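Local coordinates for Sca-family protein (Rickettsia rickettsii, PDB 4LQ8), which is probably involved in cell adhesion or host interaction as a rickettsial surface cell antigen, here represented by its N-terminal head domain, at residues Pro64-Val69 against His262-Pro267; Leu273-Ser278 against Gly323-Leu328. All blocks are in the same frame, centred on the assembly; numbering follows the deposited sequence.

Contact 1 (Pro64-Val69 against His262-Pro267); sequences PITKAV and HYEEGP
The imidazole of H262 packs obliquely against V69 and I65 in the first turns of the helix. Both methyls of V69 sit on one side of the ring near its NE2-CE1 end: CG2 rests 3.6 Å from CE1 of H262, while V69 CG1 comes within 3.7 Å of NE2. With CG1 of V69 anti to the backbone N (chi1 170°), both branches of this beta-branched residue can be used at once. I65 is a looser neighbour, its CG2 standing 4.0 Å from ND1 of H262, and its longer branch leads away. A histidine suits this buried place because its flat ring packs against methyls while its nitrogens keep polar partners, NE2 at T260 and ND1 at H238. Two residues along the strand, E264 reaches the helix from the opposite direction to T66. The hydroxyl OG1 of T66 donates to OE2 of E264 over 2.7 Å, meeting the anti lone pair of the carboxylate. The same oxygen also accepts the backbone N-H of D63, and the side chain of D63 accepts the N-H groups of I65 and T66, so the start of the helix is tied to the strand by polar groups. Helix 64-90 thus begins across strand 258-265, their local axes 8.9 Å apart at closest approach and their N-to-C directions 144° apart, with strands 236-245 and 271-277 flanking that strand in the mixed sheet.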
# COMPACT_ATOMS: atom_id res chain seq x y z
N PRO A 64 7.74 -6.09 14.92
CA PRO A 64 8.13 -4.67 14.82
C PRO A 64 7.95 -4.00 13.46
O PRO A 64 7.74 -2.80 13.42
CB PRO A 64 9.61 -4.66 15.25
CG PRO A 64 9.81 -5.95 15.96
CD PRO A 64 8.90 -6.93 15.30
N ILE A 65 8.01 -4.76 12.35
CA ILE A 65 7.84 -4.18 11.01
C ILE A 65 6.39 -3.79 10.81
O ILE A 65 6.11 -2.66 10.42
CB ILE A 65 8.35 -5.12 9.87
CG1 ILE A 65 9.75 -5.77 10.19
CG2 ILE A 65 8.31 -4.43 8.50
CD1 ILE A 65 10.82 -4.94 10.68
N THR A 66 5.46 -4.73 11.04
CA THR A 66 4.02 -4.52 10.89
C THR A 66 3.60 -3.34 11.78
O THR A 66 2.91 -2.45 11.29
CB THR A 66 3.26 -5.78 11.28
OG1 THR A 66 3.86 -6.90 10.63
CG2 THR A 66 1.77 -5.70 10.95
N LYS A 67 4.08 -3.32 13.04
CA LYS A 67 3.78 -2.24 13.98
C LYS A 67 4.30 -0.88 13.44
O LYS A 67 3.53 0.07 13.42
CB LYS A 67 4.34 -2.54 15.38
CG LYS A 67 3.85 -1.53 16.43
CD LYS A 67 4.24 -1.94 17.83
CE LYS A 67 3.74 -0.98 18.88
NZ LYS A 67 3.97 -1.50 20.25
N ALA A 68 5.55 -0.83 12.95
CA ALA A 68 6.14 0.40 12.40
C ALA A 68 5.34 0.92 11.20
O ALA A 68 5.11 2.13 11.11
CB ALA A 68 7.58 0.17 11.99
N VAL A 69 4.89 0.02 10.31
CA VAL A 69 4.09 0.43 9.15
C VAL A 69 2.70 0.96 9.61
O VAL A 69 2.22 1.94 9.04
CB VAL A 69 4.03 -0.69 8.06
CG1 VAL A 69 3.02 -0.38 6.96
CG2 VAL A 69 5.42 -0.89 7.45
N HIS A 262 2.89 -7.51 4.60
CA HIS A 262 3.38 -7.99 5.89
C HIS A 262 2.81 -9.32 6.27
O HIS A 262 1.62 -9.45 6.51
CB HIS A 262 3.11 -6.89 6.94
CG HIS A 262 3.60 -5.57 6.46
ND1 HIS A 262 4.96 -5.25 6.47
CD2 HIS A 262 2.93 -4.58 5.82
CE1 HIS A 262 5.06 -4.07 5.90
NE2 HIS A 262 3.86 -3.62 5.49
N TYR A 263 3.67 -10.34 6.27
CA TYR A 263 3.31 -11.72 6.55
C TYR A 263 4.00 -12.14 7.83
O TYR A 263 5.22 -12.09 7.91
CB TYR A 263 3.75 -12.66 5.41
CG TYR A 263 3.19 -12.32 4.04
CD1 TYR A 263 3.77 -11.32 3.25
CD2 TYR A 263 2.14 -13.05 3.49
CE1 TYR A 263 3.32 -11.07 1.95
CE2 TYR A 263 1.67 -12.80 2.21
CZ TYR A 263 2.25 -11.80 1.44
OH TYR A 263 1.78 -11.55 0.19
N GLU A 264 3.23 -12.54 8.83
CA GLU A 264 3.81 -12.96 10.10
C GLU A 264 3.51 -14.42 10.32
O GLU A 264 2.45 -14.89 9.93
CB GLU A 264 3.22 -12.17 11.26
CG GLU A 264 3.53 -10.69 11.23
CD GLU A 264 2.86 -9.94 12.36
OE1 GLU A 264 2.27 -10.59 13.25
OE2 GLU A 264 2.92 -8.69 12.36
N GLU A 265 4.44 -15.11 10.99
CA GLU A 265 4.31 -16.53 11.34
C GLU A 265 2.99 -16.77 12.06
O GLU A 265 2.75 -16.19 13.12
CB GLU A 265 5.51 -16.97 12.20
CG GLU A 265 5.68 -18.48 12.28
CD GLU A 265 6.95 -19.00 12.91
OE1 GLU A 265 8.04 -18.46 12.63
OE2 GLU A 265 6.86 -20.01 13.66
N GLY A 266 2.11 -17.54 11.41
CA GLY A 266 0.79 -17.89 11.93
C GLY A 266 0.82 -19.02 12.95
O GLY A 266 1.90 -19.47 13.36
N PRO A 267 -0.37 -19.52 13.39
CA PRO A 267 -0.40 -20.61 14.38
C PRO A 267 0.21 -21.93 13.89
O PRO A 267 0.82 -22.65 14.69
CB PRO A 267 -1.89 -20.75 14.73
CG PRO A 267 -2.56 -19.52 14.19
CD PRO A 267 -1.74 -19.10 13.01

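Contact 2 (Leu273-Ser278 against Gly323-Leu328); sequences LKEISS and GQSVDL
OE1 of E275 is approached by two groups of S325: the backbone N at 2.8 Å and the hydroxyl OG at 2.6 Å. That hydroxyl also stands 2.7 Å from the carbonyl O of I276, so it lies between the two oxygens. The S325 N-H arrives on the syn side, 32° out of the carboxylate plane. The other oxygen, OE2 of E275, receives the N-H of Q324 over 2.8 Å in a straight bond, through its syn lone pair. Successive amides of the loop are therefore held by one carboxylate, which a glutamate can reach because its chain bends at chi2 (58°). The salt bridge from R70 to OE2 would favour the charged form. Glycine suits the place where the loop passes the strand: CA of G323 lies 3.4 Å from O of K274, and a CB there would run into that oxygen. K274 and E275, both opposite H262, form a classic beta bulge. The loop 323-328, which links helix 308-320 to strand 329-332, is thereby fastened to strand 271-277; I276 packs on helix 308-320, while I74 of helix 64-90 touches both E275 and S325.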
# COMPACT_ATOMS: atom_id res chain seq x y z
N LEU A 273 -0.75 -13.33 5.95
CA LEU A 273 -0.87 -11.93 5.55
C LEU A 273 -1.64 -11.13 6.60
O LEU A 273 -2.84 -11.36 6.80
CB LEU A 273 -1.49 -11.82 4.15
CG LEU A 273 -1.67 -10.40 3.56
CD1 LEU A 273 -0.33 -9.63 3.47
CD2 LEU A 273 -2.32 -10.50 2.18
N LYS A 274 -0.94 -10.23 7.31
CA LYS A 274 -1.53 -9.45 8.41
C LYS A 274 -1.82 -8.01 8.02
O LYS A 274 -2.68 -7.35 8.63
CB LYS A 274 -0.57 -9.45 9.64
CG LYS A 274 -0.27 -10.86 10.21
CD LYS A 274 -1.41 -11.42 11.03
CE LYS A 274 -1.13 -12.83 11.49
NZ LYS A 274 -2.29 -13.38 12.25
N GLU A 275 -1.05 -7.49 7.07
CA GLU A 275 -1.17 -6.08 6.73
C GLU A 275 -0.57 -5.79 5.39
O GLU A 275 0.30 -6.51 4.92
CB GLU A 275 -0.38 -5.27 7.80
CG GLU A 275 -0.92 -3.89 8.10
CD GLU A 275 -2.36 -3.83 8.58
OE1 GLU A 275 -3.25 -3.67 7.72
OE2 GLU A 275 -2.60 -3.97 9.79
N ILE A 276 -1.06 -4.72 4.78
CA ILE A 276 -0.54 -4.14 3.55
C ILE A 276 -0.53 -2.63 3.74
O ILE A 276 -1.17 -2.12 4.67
CB ILE A 276 -1.29 -4.55 2.25
CG1 ILE A 276 -2.77 -4.01 2.24
CG2 ILE A 276 -1.21 -6.08 2.00
CD1 ILE A 276 -3.50 -4.15 0.85
N SER A 277 0.17 -1.91 2.88
CA SER A 277 0.12 -0.45 2.87
C SER A 277 0.47 0.06 1.50
O SER A 277 1.11 -0.64 0.72
CB SER A 277 1.06 0.16 3.92
OG SER A 277 2.38 0.36 3.45
N SER A 278 0.10 1.31 1.24
CA SER A 278 0.44 2.00 0.01
C SER A 278 0.17 3.48 0.21
O SER A 278 -0.57 3.84 1.13
CB SER A 278 -0.40 1.46 -1.15
OG SER A 278 -1.71 2.01 -1.16
N GLY A 323 -6.38 -7.07 10.47
CA GLY A 323 -5.48 -5.98 10.10
C GLY A 323 -6.15 -4.63 10.21
O GLY A 323 -7.37 -4.53 10.32
N GLN A 324 -5.36 -3.57 10.16
CA GLN A 324 -5.86 -2.21 10.29
C GLN A 324 -6.06 -1.49 8.96
O GLN A 324 -6.65 -0.41 8.94
CB GLN A 324 -4.93 -1.43 11.19
CG GLN A 324 -4.92 -1.97 12.62
CD GLN A 324 -3.91 -1.23 13.46
OE1 GLN A 324 -3.38 -0.17 13.08
NE2 GLN A 324 -3.58 -1.79 14.59
N SER A 325 -5.55 -2.07 7.86
CA SER A 325 -5.68 -1.45 6.54
C SER A 325 -7.13 -1.16 6.20
O SER A 325 -8.02 -1.98 6.48
CB SER A 325 -5.10 -2.36 5.46
OG SER A 325 -3.69 -2.31 5.52
N VAL A 326 -7.35 0.01 5.61
CA VAL A 326 -8.67 0.38 5.11
C VAL A 326 -8.51 0.59 3.60
O VAL A 326 -7.42 0.97 3.14
CB VAL A 326 -9.33 1.55 5.90
CG1 VAL A 326 -9.66 1.10 7.32
CG2 VAL A 326 -8.41 2.77 5.94
N ASP A 327 -9.55 0.27 2.84
CA ASP A 327 -9.49 0.23 1.38
C ASP A 327 -9.00 1.56 0.73
O ASP A 327 -7.98 1.54 0.03
CB ASP A 327 -10.81 -0.26 0.77
CG ASP A 327 -10.68 -0.52 -0.70
OD1 ASP A 327 -10.45 0.44 -1.44
OD2 ASP A 327 -10.70 -1.69 -1.10
N LEU A 328 -9.71 2.66 0.94
CA LEU A 328 -9.34 3.99 0.40
C LEU A 328 -8.85 3.97 -1.07
O LEU A 328 -7.79 4.51 -1.40
CB LEU A 328 -8.30 4.71 1.33
CG LEU A 328 -8.64 4.85 2.82
CD1 LEU A 328 -7.52 5.59 3.56
CD2 LEU A 328 -9.98 5.59 3.02

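How the contacts relate
The two contacts have centres about 12 Å apart and meet through neighbouring strands of the mixed sheet. Strand 258-265, used by contact 1, is followed in the chain by strand 271-277, used by contact 2, and the two pair antiparallel: H262 O and K274 N are 2.8 Å apart, as are H262 N and E275 O, both probable hydrogen bonds. Along the chain the contacts come in series. Helix 64-90 takes part in both, giving its start to contact 1, while R70 and I74 further along serve contact 2. Together they bind helix 64-90 to the sheet and to the loop after helix 308-320 within this N-terminal head domain.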